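Side-chain contacts in extracellular solute-binding protein, family 1 (Trichodesmium erythraeum IMS101, PDB 6G7N), which binds ferric iron and probably delivers it to an ABC transporter as the solute-binding protein of an iron uptake system: residues A[105-110]-A[115-120]; A[179-184]-A[192-197]. One frame throughout, in Å; residues are numbered along the deposited sequence. Where two conformers were deposited one is given.

Interaction 1 of 2, residues A[105-110]-A[115-120]; sequences IMYNKN and SELSTY
Leu117 reaches from a loop to meet Ile105 and Tyr107 on strand 96-108. The strand belongs to the mixed sheet of this periplasmic-binding-protein fold, and the chain turns back after it so that 115-120 lies against one face of the strand's end. Ile105 and Tyr107 both point toward the loop; Met106, between them, points away. The tight part is one methyl group. Leu117 CD1 sits 3.7 Å from Tyr107 CD1, approaching the ring obliquely. The same CD1 lies 4.1 Å from Ile105 CG2, so it bridges the two strand side chains. With chi1 at -64°, Ile105 holds CG2 opposite its backbone N, and this methyl is the one that meets Leu117. The Ile105 and Leu117 side chains run in opposite senses as they pass. Phe220 of strand 217-220 touches both Tyr107 and Leu117 and helps bury the cluster. Contact loosens on either side of Leu117 along the loop. No hydrogen bond joins the two segments. Glu116, just before it, is exposed, and its OE2 bonds to Gln113 N. The CB of Thr119 points away from the strand, and OG1 is hydrogen-bonded to Asp122 N. What Thr119 offers Ile105 is backbone: its carbonyl O lies 4.3 Å from Ile105 CD1.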
loop_
_atom_site.group_PDB
_atom_site.type_symbol
_atom_site.label_atom_id
_atom_site.label_comp_id
_atom_site.label_asym_id
_atom_site.label_seq_id
_atom_site.Cartn_x
_atom_site.Cartn_y
_atom_site.Cartn_z
ATOM N N ILE A 105 -9.395 -0.982 9.758
ATOM C CA ILE A 105 -9.521 -0.792 11.208
ATOM C C ILE A 105 -9.160 -2.111 11.880
ATOM O O ILE A 105 -9.801 -3.154 11.656
ATOM C CB ILE A 105 -10.923 -0.344 11.613
ATOM C CG1 ILE A 105 -11.256 1.029 11.020
ATOM C CG2 ILE A 105 -11.031 -0.268 13.140
ATOM C CD1 ILE A 105 -12.721 1.405 11.093
ATOM N N MET A 106 -8.109 -2.072 12.690
ATOM C CA MET A 106 -7.709 -3.192 13.554
ATOM C C MET A 106 -8.398 -2.979 14.894
ATOM O O MET A 106 -8.351 -1.858 15.440
ATOM C CB MET A 106 -6.197 -3.192 13.747
ATOM C CG MET A 106 -5.399 -3.287 12.448
ATOM S SD MET A 106 -5.619 -4.903 11.651
ATOM C CE MET A 106 -4.547 -4.694 10.203
ATOM N N TYR A 107 -9.073 -4.013 15.422
ATOM C CA TYR A 107 -9.855 -3.828 16.643
ATOM C C TYR A 107 -9.575 -4.919 17.658
ATOM O O TYR A 107 -9.309 -6.072 17.325
ATOM C CB TYR A 107 -11.356 -3.745 16.367
ATOM C CG TYR A 107 -11.977 -4.963 15.728
ATOM C CD1 TYR A 107 -11.986 -5.146 14.351
ATOM C CD2 TYR A 107 -12.589 -5.957 16.520
ATOM C CE1 TYR A 107 -12.551 -6.267 13.769
ATOM C CE2 TYR A 107 -13.143 -7.087 15.927
ATOM C CZ TYR A 107 -13.132 -7.241 14.551
ATOM O OH TYR A 107 -13.685 -8.354 13.965
ATOM N N ASN A 108 -9.597 -4.533 18.930
ATOM C CA ASN A 108 -9.435 -5.497 20.024
ATOM C C ASN A 108 -10.731 -6.310 20.125
ATOM O O ASN A 108 -11.795 -5.760 20.405
ATOM C CB ASN A 108 -9.140 -4.766 21.313
ATOM C CG ASN A 108 -8.934 -5.713 22.466
ATOM O OD1 ASN A 108 -9.883 -6.282 22.983
ATOM N ND2 ASN A 108 -7.684 -5.906 22.843
ATOM N N LYS A 109 -10.628 -7.623 19.919
ATOM C CA LYS A 109 -11.810 -8.477 19.878
ATOM C C LYS A 109 -12.575 -8.544 21.207
ATOM O O LYS A 109 -13.791 -8.725 21.213
ATOM C CB LYS A 109 -11.456 -9.886 19.411
ATOM C CG LYS A 109 -10.979 -9.975 17.967
ATOM C CD LYS A 109 -10.871 -11.428 17.527
ATOM C CE LYS A 109 -10.491 -11.524 16.062
ATOM N NZ LYS A 109 -10.558 -12.924 15.518
ATOM N N ASN A 110 -11.856 -8.401 22.320
ATOM C CA ASN A 110 -12.463 -8.400 23.640
ATOM C C ASN A 110 -13.282 -7.125 23.873
ATOM O O ASN A 110 -14.366 -7.174 24.481
ATOM C CB ASN A 110 -11.351 -8.523 24.691
ATOM C CG ASN A 110 -11.878 -8.787 26.068
ATOM O OD1 ASN A 110 -12.667 -9.698 26.265
ATOM N ND2 ASN A 110 -11.446 -7.986 27.029
ATOM N N SER A 115 -19.959 -4.793 15.005
ATOM C CA SER A 115 -21.157 -3.955 14.884
ATOM C C SER A 115 -20.949 -2.499 15.298
ATOM O O SER A 115 -21.706 -1.623 14.868
ATOM C CB SER A 115 -22.301 -4.567 15.703
ATOM O OG SER A 115 -21.996 -4.505 17.086
ATOM N N GLU A 116 -19.913 -2.225 16.092
ATOM C CA GLU A 116 -19.574 -0.861 16.502
ATOM C C GLU A 116 -18.813 -0.078 15.457
ATOM O O GLU A 116 -18.615 1.130 15.619
ATOM C CB GLU A 116 -18.723 -0.873 17.776
ATOM C CG GLU A 116 -19.383 -1.525 18.968
ATOM C CD GLU A 116 -18.437 -1.622 20.149
ATOM O OE1 GLU A 116 -17.889 -0.588 20.560
ATOM O OE2 GLU A 116 -18.227 -2.733 20.657
ATOM N N LEU A 117 -18.367 -0.758 14.410
ATOM C CA LEU A 117 -17.552 -0.151 13.361
ATOM C C LEU A 117 -18.368 0.055 12.088
ATOM O O LEU A 117 -19.308 -0.692 11.814
ATOM C CB LEU A 117 -16.346 -1.050 13.077
ATOM C CG LEU A 117 -15.472 -1.357 14.296
ATOM C CD1 LEU A 117 -14.393 -2.370 13.990
ATOM C CD2 LEU A 117 -14.898 -0.080 14.883
ATOM N N SER A 118 -17.961 1.036 11.280
ATOM C CA SER A 118 -18.663 1.326 10.028
ATOM C C SER A 118 -17.723 1.940 9.005
ATOM O O SER A 118 -17.330 1.270 8.034
ATOM C CB SER A 118 -19.892 2.212 10.293
ATOM O OG SER A 118 -19.552 3.397 10.972
ATOM N N THR A 119 -17.371 3.203 9.215
ATOM C CA THR A 119 -16.651 3.986 8.235
ATOM C C THR A 119 -15.388 4.621 8.827
ATOM O O THR A 119 -15.233 4.747 10.040
ATOM C CB THR A 119 -17.534 5.125 7.704
ATOM O OG1 THR A 119 -17.839 5.960 8.808
ATOM C CG2 THR A 119 -18.836 4.584 7.068
ATOM N N TYR A 120 -14.511 5.114 7.945
ATOM C CA TYR A 120 -13.413 5.957 8.373
ATOM C C TYR A 120 -13.960 7.220 9.043
ATOM O O TYR A 120 -13.414 7.698 10.043
ATOM C CB TYR A 120 -12.512 6.379 7.194
ATOM C CG TYR A 120 -11.868 5.213 6.462
ATOM C CD1 TYR A 120 -10.843 4.481 7.025
ATOM C CD2 TYR A 120 -12.319 4.840 5.201
ATOM C CE1 TYR A 120 -10.252 3.401 6.360
ATOM C CE2 TYR A 120 -11.765 3.768 4.535
ATOM C CZ TYR A 120 -10.748 3.037 5.112
ATOM O OH TYR A 120 -10.245 1.938 4.434
#

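Interaction 2 of 2, residues A[179-184]-A[192-197]. With FE (Fe (III) ion), chain E; DAL (D-alanine), chain C.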
loop_
_atom_site.group_PDB
_atom_site.type_symbol
_atom_site.label_atom_id
_atom_site.label_comp_id
_atom_site.label_asym_id
_atom_site.label_seq_id
_atom_site.Cartn_x
_atom_site.Cartn_y
_atom_site.Cartn_z
ATOM N N ALA A 179 3.370 -2.048 15.412
ATOM C CA ALA A 179 3.300 -1.522 16.775
ATOM C C ALA A 179 1.880 -1.109 17.133
ATOM O O ALA A 179 1.471 -1.263 18.289
ATOM C CB ALA A 179 4.264 -0.370 16.968
ATOM N N GLN A 180 1.109 -0.608 16.157
ATOM C CA GLN A 180 -0.280 -0.235 16.465
ATOM C C GLN A 180 -1.108 -1.491 16.749
ATOM O O GLN A 180 -1.928 -1.508 17.658
ATOM C CB GLN A 180 -0.903 0.597 15.346
ATOM C CG GLN A 180 -0.056 1.741 14.836
ATOM C CD GLN A 180 0.554 2.605 15.897
ATOM O OE1 GLN A 180 -0.118 3.041 16.831
ATOM N NE2 GLN A 180 1.857 2.852 15.762
ATOM N N ILE A 181 -0.894 -2.540 15.953
ATOM C CA ILE A 181 -1.597 -3.792 16.174
ATOM C C ILE A 181 -1.279 -4.342 17.576
ATOM O O ILE A 181 -2.190 -4.785 18.304
ATOM C CB ILE A 181 -1.252 -4.821 15.071
ATOM C CG1 ILE A 181 -1.727 -4.306 13.699
ATOM C CG2 ILE A 181 -1.854 -6.178 15.389
ATOM C CD1 ILE A 181 -1.246 -5.133 12.529
ATOM N N LYS A 182 0.004 -4.320 17.947
ATOM C CA LYS A 182 0.382 -4.806 19.264
ATOM C C LYS A 182 -0.260 -3.947 20.379
ATOM O O LYS A 182 -0.653 -4.476 21.426
ATOM C CB LYS A 182 1.890 -4.857 19.397
ATOM C CG LYS A 182 2.523 -5.941 18.531
ATOM C CD LYS A 182 4.043 -5.958 18.606
ATOM C CE LYS A 182 4.725 -7.010 17.745
ATOM N NZ LYS A 182 6.219 -6.857 17.804
ATOM N N ALA A 183 -0.367 -2.632 20.177
ATOM C CA ALA A 183 -0.970 -1.731 21.153
ATOM C C ALA A 183 -2.462 -2.011 21.291
ATOM O O ALA A 183 -3.012 -1.946 22.398
ATOM C CB ALA A 183 -0.698 -0.278 20.781
ATOM N N VAL A 184 -3.132 -2.326 20.187
ATOM C CA VAL A 184 -4.543 -2.714 20.242
ATOM C C VAL A 184 -4.725 -4.025 21.029
ATOM O O VAL A 184 -5.574 -4.116 21.918
ATOM C CB VAL A 184 -5.135 -2.819 18.829
ATOM C CG1 VAL A 184 -6.510 -3.449 18.834
ATOM C CG2 VAL A 184 -5.201 -1.441 18.170
ATOM N N GLY A 192 -7.219 0.707 15.900
ATOM C CA GLY A 192 -6.142 1.404 15.213
ATOM C C GLY A 192 -6.290 1.267 13.738
ATOM O O GLY A 192 -7.152 0.535 13.272
ATOM N N LEU A 193 -5.472 2.016 12.988
ATOM C CA LEU A 193 -5.410 1.853 11.529
ATOM C C LEU A 193 -4.076 1.235 11.169
ATOM O O LEU A 193 -3.034 1.625 11.697
ATOM C CB LEU A 193 -5.584 3.180 10.784
ATOM C CG LEU A 193 -6.920 3.882 10.898
ATOM C CD1 LEU A 193 -7.078 5.121 10.014
ATOM C CD2 LEU A 193 -8.105 2.990 10.555
ATOM N N ALA A 194 -4.116 0.262 10.264
ATOM C CA ALA A 194 -2.898 -0.399 9.770
ATOM C C ALA A 194 -3.227 -1.069 8.452
ATOM O O ALA A 194 -4.390 -1.294 8.136
ATOM C CB ALA A 194 -2.355 -1.399 10.775
ATOM N N ASN A 195 -2.181 -1.445 7.715
ATOM C CA ASN A 195 -2.401 -2.196 6.483
ATOM C C ASN A 195 -2.699 -3.666 6.806
ATOM O O ASN A 195 -2.106 -4.253 7.714
ATOM C CB ASN A 195 -1.201 -2.082 5.539
ATOM C CG ASN A 195 -1.044 -0.717 4.892
ATOM O OD1 ASN A 195 -1.986 0.091 4.870
ATOM N ND2 ASN A 195 0.143 -0.461 4.348
ATOM N N SER A 196 -3.573 -4.235 5.983
ATOM C CA SER A 196 -4.064 -5.596 6.119
ATOM C C SER A 196 -2.950 -6.636 6.276
ATOM O O SER A 196 -3.057 -7.560 7.105
ATOM C CB SER A 196 -4.921 -5.903 4.865
ATOM O OG SER A 196 -4.232 -5.611 3.641
ATOM N N TYR A 197 -1.900 -6.511 5.463
ATOM C CA TYR A 197 -0.857 -7.512 5.433
ATOM C C TYR A 197 -0.066 -7.597 6.727
ATOM O O TYR A 197 0.590 -8.616 6.963
ATOM C CB TYR A 197 0.064 -7.319 4.205
ATOM C CG TYR A 197 0.751 -5.993 4.145
ATOM C CD1 TYR A 197 1.944 -5.749 4.795
ATOM C CD2 TYR A 197 0.203 -4.941 3.419
ATOM C CE1 TYR A 197 2.565 -4.505 4.721
ATOM C CE2 TYR A 197 0.810 -3.692 3.350
ATOM C CZ TYR A 197 1.976 -3.442 4.035
ATOM O OH TYR A 197 2.535 -2.195 4.026
HETATM FE FE FE E . 4.436 -1.785 4.477
HETATM N N DAL C . 6.656 -1.695 4.412
HETATM C CA DAL C . 7.132 -2.803 3.518
HETATM C CB DAL C . 8.406 -2.394 2.796
HETATM C C DAL C . 6.088 -3.278 2.562
HETATM O O DAL C . 4.942 -2.811 2.722
HETATM O OXT DAL C . 6.428 -4.106 1.673
#
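Ile181 and Val184, one turn apart on helix 177-186, lean onto Ala194 and Gly192 of strand 191-195. The axes of the short segments, helix 179-184 and strand 192-195, come within 8.1 Å, and their N-to-C directions make an angle of 139°. The one side-chain pair is apolar, Ile181 with Ala194; Val184 and Gln180 meet strand backbone. No hydrogen bond joins the segments. Ile181 CG1 lies anti to the carbonyl carbon (chi1 -63°), and this branch comes within 4.2 Å of Ala194 CB, which points toward the helix. Val184 CG2 rests 3.7 Å from Gly192 N, directly on the strand backbone. Gln180 starts toward the strand but folds back. Its CG stays 4.3 Å from Leu193 O, while NE2 turns to the carbonyl oxygens of Glu174 and Asn176. Leu193 and Asn195 point away from the helix, so the strand alternates its faces. Past the strand, the chain enters helix 196-204 and Tyr197 binds ferric iron. The iron lies in the ring plane, at the edge, 2.0 Å from Tyr197 OH. D-alanine chelates the metal through its N and O, and Tyr141 and Tyr198 add their hydroxyl oxygens. Asn195 ND2 donates to Tyr197 OH at 3.0 Å, with an N-H...O angle of 163° and the oxygen almost in the amide plane. The phenolic oxygen is thus gripped by metal and amide together. Such a bond would probably help orient the phenolic oxygen of Tyr197 and stabilise negative charge on it, as suits a hard ferric ion.

In the fold
Interactions 1 and 2 are 12 Å apart between centres and meet through neighbouring antiparallel strands, 96-108 and 191-195. Met106 N lies 2.8 Å from Gly192 O, a probable hydrogen bond of the sheet. A second probable bond ties the strand end to the helix of interaction 2: Asn108 ND2 to Val184 O, 2.9 Å. Packing adds to this, with Met106 CE 3.5 Å from Asn195 O. Interaction 2 holds part of the iron site, since its segment 192-197 carries Tyr197. The centre of interaction 1 is about 20 Å from the centre of the chain, that of interaction 2 about 14 Å. Interaction 1 takes no part in binding iron or D-alanine.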